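Local coordinates for flagellar biosynthetic protein flhB (Aquifex aeolicus, PDB 3B1S), which probably takes part in building the rod of the flagellar basal body and in flagellar protein export, and is represented here by its C-terminal domain, at residues D15-V20 with K66-V71; S40-R45 with A76-K81. One frame throughout, in Å; residues are numbered along the deposited sequence.

Overall arrangement
From the N terminus, strand 4-9 leads through a loop into strand 19-25, its antiparallel partner, and contact 1 sits at the entry to that second strand. It sets D15-V20 against the start of helix 68-84, closing a loop that holds helix 27-39, strand 43-45 and helix 47-53. Contact 2 takes S40-R45, from within that loop, to A76-K81 farther along helix 68-84. The two closures therefore cross rather than nest. Their centres lie about 15 Å apart and their nearest atoms about 5 Å, without touching. Helix 68-84 is shared: contact 1 ties its first turn to the loop entering strand 19-25, and contact 2 ties a later part to the short strand 43-45.

Contact 1 (D15-V20 with K66-V71); sequences DKAPVV and KFYKAV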
loop_
_atom_site.group_PDB
_atom_site.type_symbol
_atom_site.label_atom_id
_atom_site.label_comp_id
_atom_site.label_asym_id
_atom_site.label_seq_id
_atom_site.Cartn_x
_atom_site.Cartn_y
_atom_site.Cartn_z
ATOM N N ASP D 15 -15.295 -3.931 -3.921
ATOM C CA ASP D 15 -14.554 -4.410 -2.743
ATOM C C ASP D 15 -15.300 -4.231 -1.409
ATOM O O ASP D 15 -15.646 -3.118 -1.009
ATOM C CB ASP D 15 -13.143 -3.770 -2.648
ATOM C CG ASP D 15 -12.446 -3.609 -4.008
ATOM O OD1 ASP D 15 -11.261 -4.006 -4.088
ATOM O OD2 ASP D 15 -13.055 -3.071 -4.978
ATOM N N LYS D 16 -15.524 -5.343 -0.721
ATOM C CA LYS D 16 -16.110 -5.289 0.608
ATOM C C LYS D 16 -15.189 -4.519 1.544
ATOM O O LYS D 16 -15.641 -3.826 2.460
ATOM C CB LYS D 16 -16.418 -6.701 1.148
ATOM C CG LYS D 16 -17.761 -7.253 0.612
ATOM C CD LYS D 16 -18.337 -8.420 1.445
ATOM C CE LYS D 16 -19.633 -8.963 0.785
ATOM N NZ LYS D 16 -20.365 -10.001 1.589
ATOM N N ALA D 17 -13.897 -4.640 1.279
ATOM C CA ALA D 17 -12.865 -3.991 2.057
ATOM C C ALA D 17 -11.677 -3.598 1.153
ATOM O O ALA D 17 -11.639 -3.986 -0.022
ATOM C CB ALA D 17 -12.425 -4.900 3.219
ATOM N N PRO D 18 -10.741 -2.785 1.683
ATOM C CA PRO D 18 -9.481 -2.442 0.999
ATOM C C PRO D 18 -8.480 -3.614 0.761
ATOM O O PRO D 18 -8.097 -4.323 1.691
ATOM C CB PRO D 18 -8.878 -1.399 1.932
ATOM C CG PRO D 18 -10.069 -0.806 2.641
ATOM C CD PRO D 18 -10.962 -1.925 2.865
ATOM N N VAL D 19 -8.096 -3.783 -0.501
ATOM C CA VAL D 19 -7.064 -4.703 -0.956
ATOM C C VAL D 19 -5.687 -4.038 -0.814
ATOM O O VAL D 19 -5.485 -2.934 -1.292
ATOM C CB VAL D 19 -7.259 -5.020 -2.481
ATOM C CG1 VAL D 19 -6.386 -6.173 -2.937
ATOM C CG2 VAL D 19 -8.696 -5.332 -2.793
ATOM N N VAL D 20 -4.730 -4.712 -0.192
ATOM C CA VAL D 20 -3.364 -4.201 -0.156
ATOM C C VAL D 20 -2.698 -4.438 -1.492
ATOM O O VAL D 20 -2.410 -5.563 -1.820
ATOM C CB VAL D 20 -2.517 -4.948 0.875
ATOM C CG1 VAL D 20 -1.185 -4.245 1.069
ATOM C CG2 VAL D 20 -3.266 -5.115 2.188
ATOM N N LYS D 66 -10.513 -6.588 11.362
ATOM C CA LYS D 66 -10.084 -5.783 12.469
ATOM C C LYS D 66 -9.716 -4.398 12.053
ATOM O O LYS D 66 -10.167 -3.444 12.648
ATOM C CB LYS D 66 -8.807 -6.369 13.024
ATOM C CG LYS D 66 -7.845 -5.296 13.449
ATOM C CD LYS D 66 -7.035 -5.689 14.669
ATOM C CE LYS D 66 -6.733 -4.468 15.532
ATOM N NZ LYS D 66 -5.985 -4.766 16.782
ATOM N N PHE D 67 -8.993 -4.258 10.971
ATOM C CA PHE D 67 -8.557 -2.939 10.567
ATOM C C PHE D 67 -9.667 -2.047 10.093
ATOM O O PHE D 67 -9.427 -0.907 9.797
ATOM C CB PHE D 67 -7.526 -3.026 9.469
ATOM C CG PHE D 67 -6.190 -3.430 9.946
ATOM C CD1 PHE D 67 -5.484 -2.621 10.788
ATOM C CD2 PHE D 67 -5.633 -4.613 9.545
ATOM C CE1 PHE D 67 -4.263 -2.985 11.219
ATOM C CE2 PHE D 67 -4.410 -4.980 9.980
ATOM C CZ PHE D 67 -3.723 -4.169 10.814
ATOM N N TYR D 68 -10.865 -2.558 9.919
ATOM C CA TYR D 68 -11.870 -1.742 9.250
ATOM C C TYR D 68 -12.028 -0.418 9.981
ATOM O O TYR D 68 -12.354 0.592 9.362
ATOM C CB TYR D 68 -13.200 -2.451 9.102
ATOM C CG TYR D 68 -13.149 -3.714 8.277
ATOM C CD1 TYR D 68 -14.189 -4.642 8.344
ATOM C CD2 TYR D 68 -12.066 -4.004 7.451
ATOM C CE1 TYR D 68 -14.174 -5.830 7.592
ATOM C CE2 TYR D 68 -12.040 -5.193 6.699
ATOM C CZ TYR D 68 -13.102 -6.099 6.783
ATOM O OH TYR D 68 -13.100 -7.267 6.067
ATOM N N LYS D 69 -11.678 -0.410 11.252
ATOM C CA LYS D 69 -11.790 0.783 12.064
ATOM C C LYS D 69 -10.956 1.996 11.691
ATOM O O LYS D 69 -11.463 3.094 11.615
ATOM C CB LYS D 69 -11.373 0.416 13.480
ATOM C CG LYS D 69 -9.889 0.102 13.615
ATOM C CD LYS D 69 -9.430 0.133 15.067
ATOM C CE LYS D 69 -9.445 -1.240 15.719
ATOM N NZ LYS D 69 -9.287 -1.154 17.191
ATOM N N ALA D 70 -9.678 1.804 11.439
ATOM C CA ALA D 70 -8.786 2.940 11.195
ATOM C C ALA D 70 -8.639 3.281 9.719
ATOM O O ALA D 70 -8.318 4.428 9.373
ATOM C CB ALA D 70 -7.408 2.714 11.861
ATOM N N VAL D 71 -8.874 2.282 8.870
ATOM C CA VAL D 71 -8.689 2.406 7.430
ATOM C C VAL D 71 -9.825 3.212 6.875
ATOM O O VAL D 71 -9.628 4.068 6.015
ATOM C CB VAL D 71 -8.616 1.004 6.734
ATOM C CG1 VAL D 71 -8.798 1.100 5.221
ATOM C CG2 VAL D 71 -7.309 0.332 7.061
#
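The methyl of A17 overlaps the phenol end of Y68, obliquely to the ring, its CB 3.5 Å from Y68 CE2. It lies 3.8 Å from the phenol oxygen, Y68 OH, as well, so the far half of the ring does the touching. The first torsion of Y68 (chi1 -61°) sets CG beside the backbone N and brings that end of the ring over to A17. Three residues on, V71 meets P18 tip to tip, with V71 CG1 3.5 Å from P18 CG; this branch stands anti to the backbone N (chi1 165°) and points at the proline ring. P18 CB is more distant from the same methyl, at 4.1 Å. No hydrogen bond joins the segments: this is buried apolar packing of a helix start on the loop entering a strand, two small pairings side by side along the helix. Backbone hydrogen bonding of P18 with I63, and of V20 with G60, fixes the partner chain beside the loop that precedes the helix. V71 also packs on L8 of strand 4-9, and A70 on L49 of helix 47-53, so the first turn of helix 68-84 sits among the antiparallel strand pair, that shorter helix and the loop before it.

Contact 2 (S40-R45 with A76-K81); sequences SIPVVR and AYVMFK
F80 N donates to A76 O at 2.8 Å, and K81 N to Y77 O at 3.1 Å, in the turn of helix 68-84 that holds V78 against P42 and V44. The arrangement is a helix packed beside a short strand of an alpha/beta domain. That strand, 43-45, belongs to a sheet that runs on into another chain: V43, V44 and R45 pair in parallel with one of its strands, and R45 NE hydrogen-bonds its backbone. The second chain is probably a piece of the N-terminal product of the self-cleavage known in this exporter family.

S40 comes just after helix 27-39, which closes in a Schellman motif with S40 at positive phi; the chain then turns through P42 into the strand. V43 points its side chain away from helix 68-84, and V44 points toward it. Both V78 methyls take part, CG1 anti to the backbone N (chi1 158°) and CG2 beside it. P42 crosses V78 at about a right angle and fits its CB into the valine fork, 4.0 Å from V78 CG1 and equally far from V78 CG2, while P42 CG lies 3.8 Å from V78 CG1. With V78 cut back to an alanine, both methyls go, and P42 and V44 would probably lose the surface they rest on, leaving a gap between helix 68-84 and the chain entering the strand. No hydrogen bond joins the two segments, and the approach on the strand side is methyl to methyl, V44 CG2 lying 3.6 Å from V78 CG2.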
loop_
_atom_site.group_PDB
_atom_site.type_symbol
_atom_site.label_atom_id
_atom_site.label_comp_id
_atom_site.label_asym_id
_atom_site.label_seq_id
_atom_site.Cartn_x
_atom_site.Cartn_y
_atom_site.Cartn_z
ATOM N N SER D 40 -1.533 11.099 -8.721
ATOM C CA SER D 40 -2.420 11.935 -7.908
ATOM C C SER D 40 -3.270 11.096 -6.942
ATOM O O SER D 40 -4.406 11.458 -6.581
ATOM C CB SER D 40 -3.281 12.844 -8.795
ATOM O OG SER D 40 -2.459 13.566 -9.705
ATOM N N ILE D 41 -2.697 9.970 -6.534
ATOM C CA ILE D 41 -3.258 9.120 -5.512
ATOM C C ILE D 41 -2.809 9.714 -4.162
ATOM O O ILE D 41 -1.611 9.874 -3.909
ATOM C CB ILE D 41 -2.823 7.617 -5.759
ATOM C CG1 ILE D 41 -3.531 7.063 -7.011
ATOM C CG2 ILE D 41 -3.090 6.746 -4.569
ATOM C CD1 ILE D 41 -2.712 6.097 -7.854
ATOM N N PRO D 42 -3.755 9.884 -3.263
ATOM C CA PRO D 42 -3.555 10.500 -1.964
ATOM C C PRO D 42 -2.629 9.709 -1.122
ATOM O O PRO D 42 -2.439 8.555 -1.351
ATOM C CB PRO D 42 -4.927 10.409 -1.357
ATOM C CG PRO D 42 -5.825 10.505 -2.484
ATOM C CD PRO D 42 -5.139 10.036 -3.708
ATOM N N VAL D 43 -2.018 10.366 -0.167
ATOM C CA VAL D 43 -0.960 9.777 0.593
ATOM C C VAL D 43 -1.096 10.298 2.010
ATOM O O VAL D 43 -1.066 11.489 2.262
ATOM C CB VAL D 43 0.426 10.187 0.004
ATOM C CG1 VAL D 43 1.589 9.587 0.810
ATOM C CG2 VAL D 43 0.528 9.825 -1.478
ATOM N N VAL D 44 -1.213 9.403 2.961
ATOM C CA VAL D 44 -1.563 9.841 4.282
ATOM C C VAL D 44 -0.500 9.448 5.294
ATOM O O VAL D 44 -0.060 8.295 5.334
ATOM C CB VAL D 44 -2.986 9.338 4.613
ATOM C CG1 VAL D 44 -3.381 9.650 6.055
ATOM C CG2 VAL D 44 -3.975 9.982 3.624
ATOM N N ARG D 45 -0.095 10.391 6.117
ATOM C CA ARG D 45 0.899 10.088 7.095
ATOM C C ARG D 45 0.302 9.660 8.384
ATOM O O ARG D 45 -0.155 10.465 9.158
ATOM C CB ARG D 45 1.713 11.317 7.392
ATOM C CG ARG D 45 3.154 11.161 7.068
ATOM C CD ARG D 45 3.943 12.216 7.747
ATOM N NE ARG D 45 5.365 11.966 7.625
ATOM C CZ ARG D 45 6.273 12.919 7.716
ATOM N NH1 ARG D 45 5.894 14.165 7.923
ATOM N NH2 ARG D 45 7.551 12.630 7.593
ATOM N N ALA D 76 -12.197 7.928 4.617
ATOM C CA ALA D 76 -13.135 8.991 4.878
ATOM C C ALA D 76 -12.424 10.341 4.807
ATOM O O ALA D 76 -12.796 11.199 3.991
ATOM C CB ALA D 76 -13.793 8.794 6.214
ATOM N N TYR D 77 -11.347 10.514 5.540
ATOM C CA TYR D 77 -10.721 11.805 5.496
ATOM C C TYR D 77 -10.309 12.107 4.098
ATOM O O TYR D 77 -10.582 13.157 3.577
ATOM C CB TYR D 77 -9.457 11.787 6.322
ATOM C CG TYR D 77 -9.177 13.088 6.995
ATOM C CD1 TYR D 77 -9.073 13.163 8.362
ATOM C CD2 TYR D 77 -9.054 14.246 6.270
ATOM C CE1 TYR D 77 -8.839 14.349 8.983
ATOM C CE2 TYR D 77 -8.825 15.437 6.883
ATOM C CZ TYR D 77 -8.715 15.486 8.241
ATOM O OH TYR D 77 -8.475 16.680 8.885
ATOM N N VAL D 78 -9.686 11.161 3.453
ATOM C CA VAL D 78 -9.268 11.412 2.096
ATOM C C VAL D 78 -10.403 11.952 1.246
ATOM O O VAL D 78 -10.215 12.933 0.541
ATOM C CB VAL D 78 -8.623 10.177 1.449
ATOM C CG1 VAL D 78 -8.688 10.281 -0.054
ATOM C CG2 VAL D 78 -7.199 10.035 1.915
ATOM N N MET D 79 -11.571 11.330 1.336
ATOM C CA MET D 79 -12.706 11.690 0.471
ATOM C C MET D 79 -13.465 12.968 0.899
ATOM O O MET D 79 -13.999 13.704 0.063
ATOM C CB MET D 79 -13.687 10.525 0.384
ATOM C CG MET D 79 -13.335 9.398 -0.567
ATOM S SD MET D 79 -14.325 7.982 -0.016
ATOM C CE MET D 79 -14.715 7.145 -1.578
ATOM N N PHE D 80 -13.469 13.261 2.187
ATOM C CA PHE D 80 -14.046 14.505 2.617
ATOM C C PHE D 80 -13.234 15.647 2.051
ATOM O O PHE D 80 -13.730 16.450 1.299
ATOM C CB PHE D 80 -13.927 14.528 4.132
ATOM C CG PHE D 80 -14.385 15.793 4.779
ATOM C CD1 PHE D 80 -15.544 16.410 4.388
ATOM C CD2 PHE D 80 -13.676 16.327 5.834
ATOM C CE1 PHE D 80 -15.956 17.546 5.008
ATOM C CE2 PHE D 80 -14.089 17.465 6.453
ATOM C CZ PHE D 80 -15.227 18.074 6.040
ATOM N N LYS D 81 -11.933 15.575 2.194
ATOM C CA LYS D 81 -11.154 16.637 1.638
ATOM C C LYS D 81 -11.385 16.762 0.158
ATOM O O LYS D 81 -11.602 17.845 -0.313
ATOM C CB LYS D 81 -9.681 16.373 1.862
ATOM C CG LYS D 81 -9.331 16.079 3.272
ATOM C CD LYS D 81 -7.853 15.924 3.411
ATOM C CE LYS D 81 -7.115 17.068 2.762
ATOM N NZ LYS D 81 -5.686 17.080 3.122
#